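MccF (Escherichia coli, PDB 4IIY) probably acts as a serine carboxypeptidase-like hydrolase of the S66 family that confers self-immunity to microcin C7. Local coordinates at residues B[198-210]-B[334-346]. The protein carries 1 engineered substitution. Sequence-based numbering, arbitrary orientation.
With 1EI (5'-O-(L-alpha-glutamylsulfamoyl)inosine), chain K.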
ATOM      1  N   TYR B 198       4.145  25.126 -22.811  1.00 11.42           N
ATOM      2  CA  TYR B 198       3.675  25.860 -21.650  1.00 10.00           C
ATOM      3  C   TYR B 198       4.654  25.662 -20.496  1.00 10.38           C
ATOM      4  O   TYR B 198       4.878  24.529 -20.066  1.00 11.44           O
ATOM      5  CB  TYR B 198       2.282  25.400 -21.206  1.00 11.02           C
ATOM      6  CG  TYR B 198       1.957  26.040 -19.889  1.00  9.78           C
ATOM      7  CD1 TYR B 198       1.540  27.362 -19.835  1.00 11.50           C
ATOM      8  CD2 TYR B 198       2.176  25.369 -18.691  1.00  9.75           C
ATOM      9  CE1 TYR B 198       1.301  27.992 -18.622  1.00 12.96           C
ATOM     10  CE2 TYR B 198       1.939  25.990 -17.478  1.00 10.66           C
ATOM     11  CZ  TYR B 198       1.499  27.296 -17.449  1.00 11.67           C
ATOM     12  OH  TYR B 198       1.273  27.904 -16.236  1.00 13.54           O
ATOM     13  N   THR B 199       5.221  26.750 -19.976  1.00  9.29           N
ATOM     14  CA  THR B 199       6.163  26.677 -18.868  1.00  8.77           C
ATOM     15  C   THR B 199       5.476  27.075 -17.563  1.00  9.38           C
ATOM     16  O   THR B 199       4.898  28.160 -17.453  1.00 10.56           O
ATOM     17  CB  THR B 199       7.398  27.566 -19.130  1.00  8.96           C
ATOM     18  OG1 THR B 199       8.007  27.166 -20.368  1.00 10.53           O
ATOM     19  CG2 THR B 199       8.412  27.436 -17.997  1.00 10.48           C
ATOM     20  N   TYR B 200       5.527  26.188 -16.573  1.00  8.12           N
ATOM     21  CA  TYR B 200       4.852  26.430 -15.305  1.00  8.50           C
ATOM     22  C   TYR B 200       5.413  27.628 -14.547  1.00  9.15           C
ATOM     23  O   TYR B 200       6.626  27.851 -14.517  1.00 10.84           O
ATOM     24  CB  TYR B 200       4.926  25.191 -14.411  1.00  9.59           C
ATOM     25  CG  TYR B 200       3.911  24.139 -14.776  1.00  8.80           C
ATOM     26  CD1 TYR B 200       2.605  24.207 -14.291  1.00  8.45           C
ATOM     27  CD2 TYR B 200       4.249  23.079 -15.604  1.00  9.35           C
ATOM     28  CE1 TYR B 200       1.667  23.259 -14.624  1.00  9.10           C
ATOM     29  CE2 TYR B 200       3.312  22.120 -15.944  1.00  9.08           C
ATOM     30  CZ  TYR B 200       2.029  22.217 -15.450  1.00  8.74           C
ATOM     31  OH  TYR B 200       1.102  21.263 -15.802  1.00 10.23           O
ATOM     32  N   THR B 201       4.508  28.376 -13.921  1.00 10.46           N
ATOM     33  CA  THR B 201       4.873  29.353 -12.914  1.00 11.18           C
ATOM     34  C   THR B 201       5.238  28.619 -11.630  1.00 11.59           C
ATOM     35  O   THR B 201       4.848  27.462 -11.427  1.00 12.77           O
ATOM     36  CB  THR B 201       3.697  30.294 -12.624  1.00 12.86           C
ATOM     37  OG1 THR B 201       2.544  29.516 -12.266  1.00 15.00           O
ATOM     38  CG2 THR B 201       3.368  31.116 -13.852  1.00 16.65           C
ATOM     39  N   LEU B 202       5.999  29.288 -10.777  1.00 12.54           N
ATOM     40  CA  LEU B 202       6.411  28.740  -9.495  1.00 13.24           C
ATOM     41  C   LEU B 202       5.687  29.508  -8.403  1.00 11.09           C
ATOM     42  O   LEU B 202       5.906  30.709  -8.251  1.00 12.79           O
ATOM     43  CB  LEU B 202       7.919  28.923  -9.319  1.00 14.28           C
ATOM     44  CG  LEU B 202       8.510  28.382  -8.015  1.00 13.94           C
ATOM     45  CD1 LEU B 202       8.490  26.862  -8.011  1.00 16.47           C
ATOM     46  CD2 LEU B 202       9.936  28.904  -7.812  1.00 16.87           C
ATOM     47  N   PRO B 203       4.802  28.838  -7.643  1.00 10.11           N
ATOM     48  CA  PRO B 203       4.150  29.572  -6.550  1.00 10.39           C
ATOM     49  C   PRO B 203       5.172  30.213  -5.614  1.00 10.19           C
ATOM     50  O   PRO B 203       6.167  29.596  -5.248  1.00 10.42           O
ATOM     51  CB  PRO B 203       3.356  28.483  -5.825  1.00 11.45           C
ATOM     52  CG  PRO B 203       3.056  27.489  -6.905  1.00 12.26           C
ATOM     53  CD  PRO B 203       4.287  27.465  -7.764  1.00 10.80           C
ATOM     54  N   GLU B 204       4.915  31.459  -5.229  1.00  9.78           N
ATOM     55  CA  GLU B 204       5.854  32.187  -4.384  1.00 12.10           C
ATOM     56  C   GLU B 204       5.883  31.624  -2.973  1.00 12.22           C
ATOM     57  O   GLU B 204       6.940  31.574  -2.342  1.00 16.20           O
ATOM     58  CB  GLU B 204       5.512  33.676  -4.356  1.00 14.52           C
ATOM     59  CG  GLU B 204       5.774  34.369  -5.686  1.00 23.40           C
ATOM     60  CD  GLU B 204       5.531  35.866  -5.639  1.00 30.27           C
ATOM     61  OE1 GLU B 204       4.638  36.311  -4.886  1.00 33.52           O
ATOM     62  OE2 GLU B 204       6.237  36.600  -6.364  1.00 38.22           O
ATOM     63  N   LYS B 205       4.727  31.182  -2.491  1.00 10.56           N
ATOM     64  CA  LYS B 205       4.601  30.649  -1.140  1.00 10.62           C
ATOM     65  C   LYS B 205       3.687  29.436  -1.173  1.00  9.17           C
ATOM     66  O   LYS B 205       2.843  29.311  -2.070  1.00  9.87           O
ATOM     67  CB  LYS B 205       3.993  31.695  -0.203  1.00 12.28           C
ATOM     68  CG  LYS B 205       4.794  32.979  -0.056  1.00 16.30           C
ATOM     69  CD  LYS B 205       6.020  32.755   0.795  1.00 19.56           C
ATOM     70  CE  LYS B 205       6.765  34.059   1.026  1.00 28.62           C
ATOM     71  NZ  LYS B 205       5.929  35.059   1.738  1.00 33.15           N
ATOM     72  N   TRP B 206       3.845  28.556  -0.190  1.00  8.64           N
ATOM     73  CA  TRP B 206       3.027  27.348  -0.096  1.00  8.36           C
ATOM     74  C   TRP B 206       2.841  26.978   1.367  1.00  7.73           C
ATOM     75  O   TRP B 206       3.528  27.508   2.249  1.00  8.65           O
ATOM     76  CB  TRP B 206       3.688  26.184  -0.849  1.00  8.16           C
ATOM     77  CG  TRP B 206       5.008  25.783  -0.258  1.00  7.84           C
ATOM     78  CD1 TRP B 206       6.224  26.407  -0.437  1.00  9.05           C
ATOM     79  CD2 TRP B 206       5.250  24.696   0.646  1.00  8.40           C
ATOM     80  NE1 TRP B 206       7.191  25.758   0.284  1.00  8.90           N
ATOM     81  CE2 TRP B 206       6.625  24.712   0.960  1.00  9.03           C
ATOM     82  CE3 TRP B 206       4.440  23.707   1.215  1.00  9.52           C
ATOM     83  CZ2 TRP B 206       7.203  23.781   1.811  1.00  9.75           C
ATOM     84  CZ3 TRP B 206       5.018  22.785   2.061  1.00 10.91           C
ATOM     85  CH2 TRP B 206       6.386  22.829   2.353  1.00 11.49           C
ATOM     86  N   SER B 207       1.907  26.077   1.640  1.00  7.18           N
ATOM     87  CA  SER B 207       1.726  25.568   2.992  1.00  8.38           C
ATOM     88  C   SER B 207       1.189  24.152   2.956  1.00  7.89           C
ATOM     89  O   SER B 207       0.578  23.727   1.971  1.00  9.19           O
ATOM     90  CB  SER B 207       0.764  26.440   3.803  1.00  9.75           C
ATOM     91  OG  SER B 207       0.838  26.115   5.191  1.00  9.66           O
ATOM     92  N   ASP B 208       1.395  23.439   4.055  1.00  8.82           N
ATOM     93  CA  ASP B 208       0.818  22.118   4.231  1.00  8.89           C
ATOM     94  C   ASP B 208       0.111  21.955   5.571  1.00  8.93           C
ATOM     95  O   ASP B 208      -0.266  20.844   5.925  1.00  9.56           O
ATOM     96  CB  ASP B 208       1.873  21.014   4.056  1.00 11.31           C
ATOM     97  CG  ASP B 208       2.972  21.065   5.106  1.00 10.31           C
ATOM     98  OD1 ASP B 208       3.041  22.064   5.866  1.00 11.13           O
ATOM     99  OD2 ASP B 208       3.794  20.114   5.156  1.00 11.73           O
ATOM    100  N   GLU B 209      -0.105  23.043   6.308  1.00  8.10           N
ATOM    101  CA  GLU B 209      -0.691  22.902   7.636  1.00  9.93           C
ATOM    102  C   GLU B 209      -2.110  22.352   7.621  1.00  9.87           C
ATOM    103  O   GLU B 209      -2.927  22.725   6.772  1.00 11.31           O
ATOM    104  CB  GLU B 209      -0.675  24.235   8.375  1.00 10.78           C
ATOM    105  CG  GLU B 209       0.710  24.697   8.774  1.00 11.76           C
ATOM    106  CD  GLU B 209       0.642  25.717   9.870  1.00 12.37           C
ATOM    107  OE1 GLU B 209       0.788  25.334  11.048  1.00 14.69           O
ATOM    108  OE2 GLU B 209       0.398  26.891   9.549  1.00 12.28           O
ATOM    109  N   SER B 210      -2.397  21.491   8.588  1.00 10.84           N
ATOM    110  CA  SER B 210      -3.713  20.891   8.746  1.00 13.14           C
ATOM    111  C   SER B 210      -4.562  21.722   9.697  1.00 13.54           C
ATOM    112  O   SER B 210      -4.852  21.296  10.817  1.00 15.68           O
ATOM    113  CB  SER B 210      -3.582  19.462   9.284  1.00 13.41           C
ATOM    114  OG  SER B 210      -4.794  18.737   9.144  1.00 17.61           O
ATOM    115  N   PHE B 334       7.838  19.707  -6.657  1.00  8.51           N
ATOM    116  CA  PHE B 334       6.860  20.282  -7.578  1.00  8.74           C
ATOM    117  C   PHE B 334       5.529  20.508  -6.850  1.00  6.92           C
ATOM    118  O   PHE B 334       5.102  19.673  -6.041  1.00  7.91           O
ATOM    119  CB  PHE B 334       6.691  19.359  -8.799  1.00  7.98           C
ATOM    120  CG  PHE B 334       5.867  19.938  -9.929  1.00  8.20           C
ATOM    121  CD1 PHE B 334       6.153  21.180 -10.478  1.00  8.69           C
ATOM    122  CD2 PHE B 334       4.840  19.195 -10.486  1.00  8.31           C
ATOM    123  CE1 PHE B 334       5.401  21.679 -11.532  1.00  9.47           C
ATOM    124  CE2 PHE B 334       4.095  19.682 -11.546  1.00  9.81           C
ATOM    125  CZ  PHE B 334       4.375  20.932 -12.069  1.00 10.20           C
ATOM    126  N   ASP B 335       4.887  21.637  -7.138  1.00  7.26           N
ATOM    127  CA  ASP B 335       3.650  22.027  -6.467  1.00  6.23           C
ATOM    128  C   ASP B 335       2.430  21.407  -7.137  1.00  7.67           C
ATOM    129  O   ASP B 335       1.524  22.104  -7.600  1.00  8.13           O
ATOM    130  CB  ASP B 335       3.528  23.550  -6.421  1.00  8.41           C
ATOM    131  CG  ASP B 335       4.623  24.182  -5.590  1.00  7.90           C
ATOM    132  OD1 ASP B 335       4.552  24.084  -4.344  1.00  8.38           O
ATOM    133  OD2 ASP B 335       5.572  24.750  -6.183  1.00  9.06           O
ATOM    134  N   CYS B 336       2.409  20.082  -7.172  1.00  7.04           N
ATOM    135  CA  CYS B 336       1.268  19.351  -7.706  1.00  7.20           C
ATOM    136  C   CYS B 336       1.091  18.141  -6.809  1.00  8.11           C
ATOM    137  O   CYS B 336       1.613  17.052  -7.090  1.00 10.25           O
ATOM    138  CB  CYS B 336       1.508  18.973  -9.173  1.00  8.13           C
ATOM    139  SG  CYS B 336       0.091  18.237 -10.003  1.00  8.87           S
ATOM    140  N   SER B 337       0.397  18.348  -5.697  1.00  7.54           N
ATOM    141  CA  SER B 337       0.367  17.367  -4.624  1.00  7.14           C
ATOM    142  C   SER B 337      -0.730  17.757  -3.649  1.00  6.93           C
ATOM    143  O   SER B 337      -1.672  18.451  -4.033  1.00  7.77           O
ATOM    144  CB  SER B 337       1.725  17.318  -3.922  1.00  9.11           C
ATOM    145  OG  SER B 337       1.966  18.520  -3.215  1.00  8.27           O
ATOM    146  N   HIS B 338      -0.616  17.308  -2.399  1.00  6.88           N
ATOM    147  CA  HIS B 338      -1.584  17.664  -1.368  1.00  7.28           C
ATOM    148  C   HIS B 338      -1.301  19.031  -0.726  1.00  8.12           C
ATOM    149  O   HIS B 338      -2.106  19.508   0.083  1.00  8.32           O
ATOM    150  CB  HIS B 338      -1.598  16.616  -0.258  1.00  7.99           C
ATOM    151  CG  HIS B 338      -2.242  15.314  -0.625  1.00  7.58           C
ATOM    152  ND1 HIS B 338      -1.763  14.471  -1.608  1.00  7.27           N
ATOM    153  CD2 HIS B 338      -3.305  14.683  -0.078  1.00  8.41           C
ATOM    154  CE1 HIS B 338      -2.520  13.384  -1.659  1.00  8.21           C
ATOM    155  NE2 HIS B 338      -3.462  13.490  -0.741  1.00  9.08           N
ATOM    156  N   THR B 339      -0.164  19.653  -1.033  1.00  6.85           N
ATOM    157  CA  THR B 339       0.117  20.980  -0.476  1.00  7.10           C
ATOM    158  C   THR B 339      -0.657  22.064  -1.241  1.00  7.50           C
ATOM    159  O   THR B 339      -1.134  21.833  -2.348  1.00  7.76           O
ATOM    160  CB  THR B 339       1.624  21.281  -0.476  1.00  7.06           C
ATOM    161  OG1 THR B 339       2.121  21.245  -1.822  1.00  8.26           O
ATOM    162  CG2 THR B 339       2.381  20.242   0.347  1.00  9.75           C
ATOM    163  N   HIS B 340      -0.800  23.237  -0.629  1.00  7.43           N
ATOM    164  CA  HIS B 340      -1.458  24.387  -1.258  1.00  7.97           C
ATOM    165  C   HIS B 340      -0.425  25.465  -1.552  1.00  7.19           C
ATOM    166  O   HIS B 340       0.446  25.734  -0.720  1.00  8.51           O
ATOM    167  CB  HIS B 340      -2.539  24.971  -0.342  1.00  8.23           C
ATOM    168  CG  HIS B 340      -3.688  24.043  -0.117  1.00  7.29           C
ATOM    169  ND1 HIS B 340      -4.767  23.966  -0.972  1.00  9.07           N
ATOM    170  CD2 HIS B 340      -3.911  23.127   0.857  1.00  9.54           C
ATOM    171  CE1 HIS B 340      -5.608  23.049  -0.529  1.00  9.30           C
ATOM    172  NE2 HIS B 340      -5.113  22.525   0.577  1.00  9.54           N
ATOM    173  N   PRO B 341      -0.513  26.106  -2.721  1.00  8.04           N
ATOM    174  CA  PRO B 341      -1.482  25.879  -3.799  1.00  7.46           C
ATOM    175  C   PRO B 341      -1.079  24.687  -4.663  1.00  7.35           C
ATOM    176  O   PRO B 341       0.028  24.159  -4.540  1.00  8.97           O
ATOM    177  CB  PRO B 341      -1.392  27.174  -4.605  1.00  8.68           C
ATOM    178  CG  PRO B 341       0.052  27.559  -4.482  1.00  9.24           C
ATOM    179  CD  PRO B 341       0.464  27.152  -3.077  1.00  9.49           C
ATOM    180  N   MET B 342      -1.990  24.274  -5.530  1.00  7.67           N
ATOM    181  CA  MET B 342      -1.780  23.110  -6.369  1.00  7.86           C
ATOM    182  C   MET B 342      -1.881  23.494  -7.841  1.00  7.81           C
ATOM    183  O   MET B 342      -2.840  24.151  -8.246  1.00  8.53           O
ATOM    184  CB  MET B 342      -2.842  22.064  -6.042  1.00  9.48           C
ATOM    185  CG  MET B 342      -2.612  20.748  -6.740  1.00  8.73           C
ATOM    186  SD  MET B 342      -4.065  19.680  -6.674  1.00  9.37           S
ATOM    187  CE  MET B 342      -3.257  18.197  -7.276  1.00 10.30           C
ATOM    188  N   LEU B 343      -0.890  23.088  -8.627  1.00  7.51           N
ATOM    189  CA  LEU B 343      -0.907  23.282 -10.072  1.00  7.13           C
ATOM    190  C   LEU B 343      -1.650  22.118 -10.734  1.00  7.47           C
ATOM    191  O   LEU B 343      -1.781  21.042 -10.147  1.00  9.74           O
ATOM    192  CB  LEU B 343       0.526  23.342 -10.601  1.00  8.56           C
ATOM    193  CG  LEU B 343       1.410  24.406  -9.934  1.00  7.87           C
ATOM    194  CD1 LEU B 343       2.868  24.247 -10.345  1.00 10.49           C
ATOM    195  CD2 LEU B 343       0.914  25.810 -10.254  1.00 10.87           C
ATOM    196  N   THR B 344      -2.127  22.337 -11.952  1.00  7.63           N
ATOM    197  CA  THR B 344      -2.818  21.319 -12.742  1.00  7.92           C
ATOM    198  C   THR B 344      -1.842  20.711 -13.756  1.00  8.24           C
ATOM    199  O   THR B 344      -1.161  21.456 -14.480  1.00  8.63           O
ATOM    200  CB  THR B 344      -4.038  21.935 -13.452  1.00  7.15           C
ATOM    201  OG1 THR B 344      -5.028  22.280 -12.477  1.00  8.09           O
ATOM    202  CG2 THR B 344      -4.646  20.954 -14.439  1.00  8.73           C
ATOM    203  N   LEU B 345      -1.783  19.377 -13.818  1.00  7.94           N
ATOM    204  CA  LEU B 345      -0.813  18.661 -14.651  1.00  8.24           C
ATOM    205  C   LEU B 345      -1.487  17.590 -15.512  1.00  7.24           C
ATOM    206  O   LEU B 345      -2.088  16.650 -14.985  1.00  7.91           O
ATOM    207  CB  LEU B 345       0.211  17.973 -13.747  1.00  9.06           C
ATOM    208  CG  LEU B 345       1.297  17.145 -14.430  1.00 10.37           C
ATOM    209  CD1 LEU B 345       2.279  18.045 -15.158  1.00 14.43           C
ATOM    210  CD2 LEU B 345       2.027  16.278 -13.409  1.00 11.22           C
ATOM    211  N   PRO B 346      -1.388  17.701 -16.844  1.00  7.52           N
ATOM    212  CA  PRO B 346      -1.878  16.592 -17.673  1.00  8.36           C
ATOM    213  C   PRO B 346      -0.951  15.386 -17.514  1.00  7.42           C
ATOM    214  O   PRO B 346       0.275  15.545 -17.482  1.00  9.42           O
ATOM    215  CB  PRO B 346      -1.795  17.157 -19.096  1.00  8.25           C
ATOM    216  CG  PRO B 346      -0.678  18.161 -19.035  1.00 10.20           C
ATOM    217  CD  PRO B 346      -0.780  18.777 -17.647  1.00  8.15           C
TER
HETATM  218  O6  1EI K 401     -10.217  16.939   8.844  0.61 21.67           O
HETATM  219  C6  1EI K 401      -9.330  17.382   8.083  0.97 14.41           C
HETATM  220  N1  1EI K 401      -8.511  18.383   8.466  0.80 17.38           N
HETATM  221  C2  1EI K 401      -7.555  18.872   7.658  0.82 16.17           C
HETATM  222  N3  1EI K 401      -7.340  18.414   6.413  0.86 14.71           N
HETATM  223  C5  1EI K 401      -9.155  16.823   6.730  1.00 15.41           C
HETATM  224  C4  1EI K 401      -8.096  17.413   5.915  1.00 14.27           C
HETATM  225  N7  1EI K 401      -9.736  15.867   5.978  0.90 16.92           N
HETATM  226  C8  1EI K 401      -9.101  15.842   4.782  0.88 17.65           C
HETATM  227  N9  1EI K 401      -8.126  16.764   4.757  0.81 13.46           N
HETATM  228  C1' 1EI K 401      -7.209  17.035   3.638  0.93 12.67           C
HETATM  229  O4' 1EI K 401      -7.818  16.786   2.379  0.83 13.49           O
HETATM  230  C2' 1EI K 401      -6.043  16.074   3.731  0.95 19.21           C
HETATM  231  O2' 1EI K 401      -4.990  16.655   4.500  0.83 20.59           O
HETATM  232  C3' 1EI K 401      -5.645  15.873   2.286  0.73 19.72           C
HETATM  233  O3' 1EI K 401      -4.486  16.651   1.999  0.59 15.04           O
HETATM  234  C4' 1EI K 401      -6.799  16.409   1.457  0.94 17.18           C
HETATM  235  C5' 1EI K 401      -7.317  15.374   0.467  0.93 14.79           C
HETATM  236  O5' 1EI K 401      -7.837  14.230   1.150  0.89 12.04           O
HETATM  237  SBF 1EI K 401      -8.051  12.937   0.351  0.79 10.74           S
HETATM  238  OAE 1EI K 401      -9.169  12.220   0.926  0.69 11.88           O
HETATM  239  OAF 1EI K 401      -8.303  13.338  -1.007  0.98 11.32           O
HETATM  240  NAQ 1EI K 401      -6.725  12.144   0.447  0.98 13.46           N
HETATM  241  C   1EI K 401      -6.413  11.009  -0.215  0.69 10.93           C
HETATM  242  O   1EI K 401      -7.105  10.402  -1.024  0.98 10.43           O
HETATM  243  CA  1EI K 401      -5.042  10.455   0.046  0.70 14.51           C
HETATM  244  N   1EI K 401      -4.366  11.213   1.084  0.72 18.14           N
HETATM  245  CB  1EI K 401      -5.143   8.977   0.409  0.78 20.14           C
HETATM  246  CG  1EI K 401      -3.977   8.185  -0.176  0.82 22.64           C
HETATM  247  CD  1EI K 401      -2.744   8.340   0.686  1.00 18.99           C
HETATM  248  OE1 1EI K 401      -2.682   9.295   1.487  0.48 23.66           O
HETATM  249  OE2 1EI K 401      -1.835   7.502   0.559  0.75 20.05           O
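Tyr200 and Phe334 meet as a T-shaped pair: CZ of Phe334 points at the centre of one face of the tyrosine ring, the planes at 83° and the centroids 5.4 Å apart. Tyr198 lies over the other face, toward its rim, while Leu343 CD1 packs against Tyr200 CD1 at 4.0 Å. Further along, Pro203 CB touches Pro341 CG at 3.7 Å, and Thr339 CG2 sits by Trp206 CZ3 and Asp208 CB. Asp335, with CG anti to its carbonyl carbon (chi1 -64°), rests its carboxylate against the Pro203 ring, OD2 3.4 Å from CD; OD1 forms a salt bridge with Lys302 and OD2 accepts a hydrogen bond from Asn227.

The loop 335-344 carries His338, the predicted charge-relay histidine of this S66 peptidase, which accepts at NE2 from the amino group N of the bound glutamylsulfamoyl inosine and is hydrogen-bonded through ND1 to Glu270, its predicted charge-relay partner.

Among the polar contacts, Tyr200 OH donates to Thr344 O over 2.6 Å; the carbonyl oxygen lies at the ring edge, in its plane, and the bond anchors the far end of a ring held between Tyr198 and Phe334. Replacing this tyrosine with alanine would probably leave Thr344 O without its hydroxyl donor and open a gap between Phe334 and Tyr198. Ser207 and His340 form a single antiparallel hydrogen-bonded bridge: Ser207 N to His340 O, 2.8 Å, and His340 N to Ser207 O, 3.0 Å.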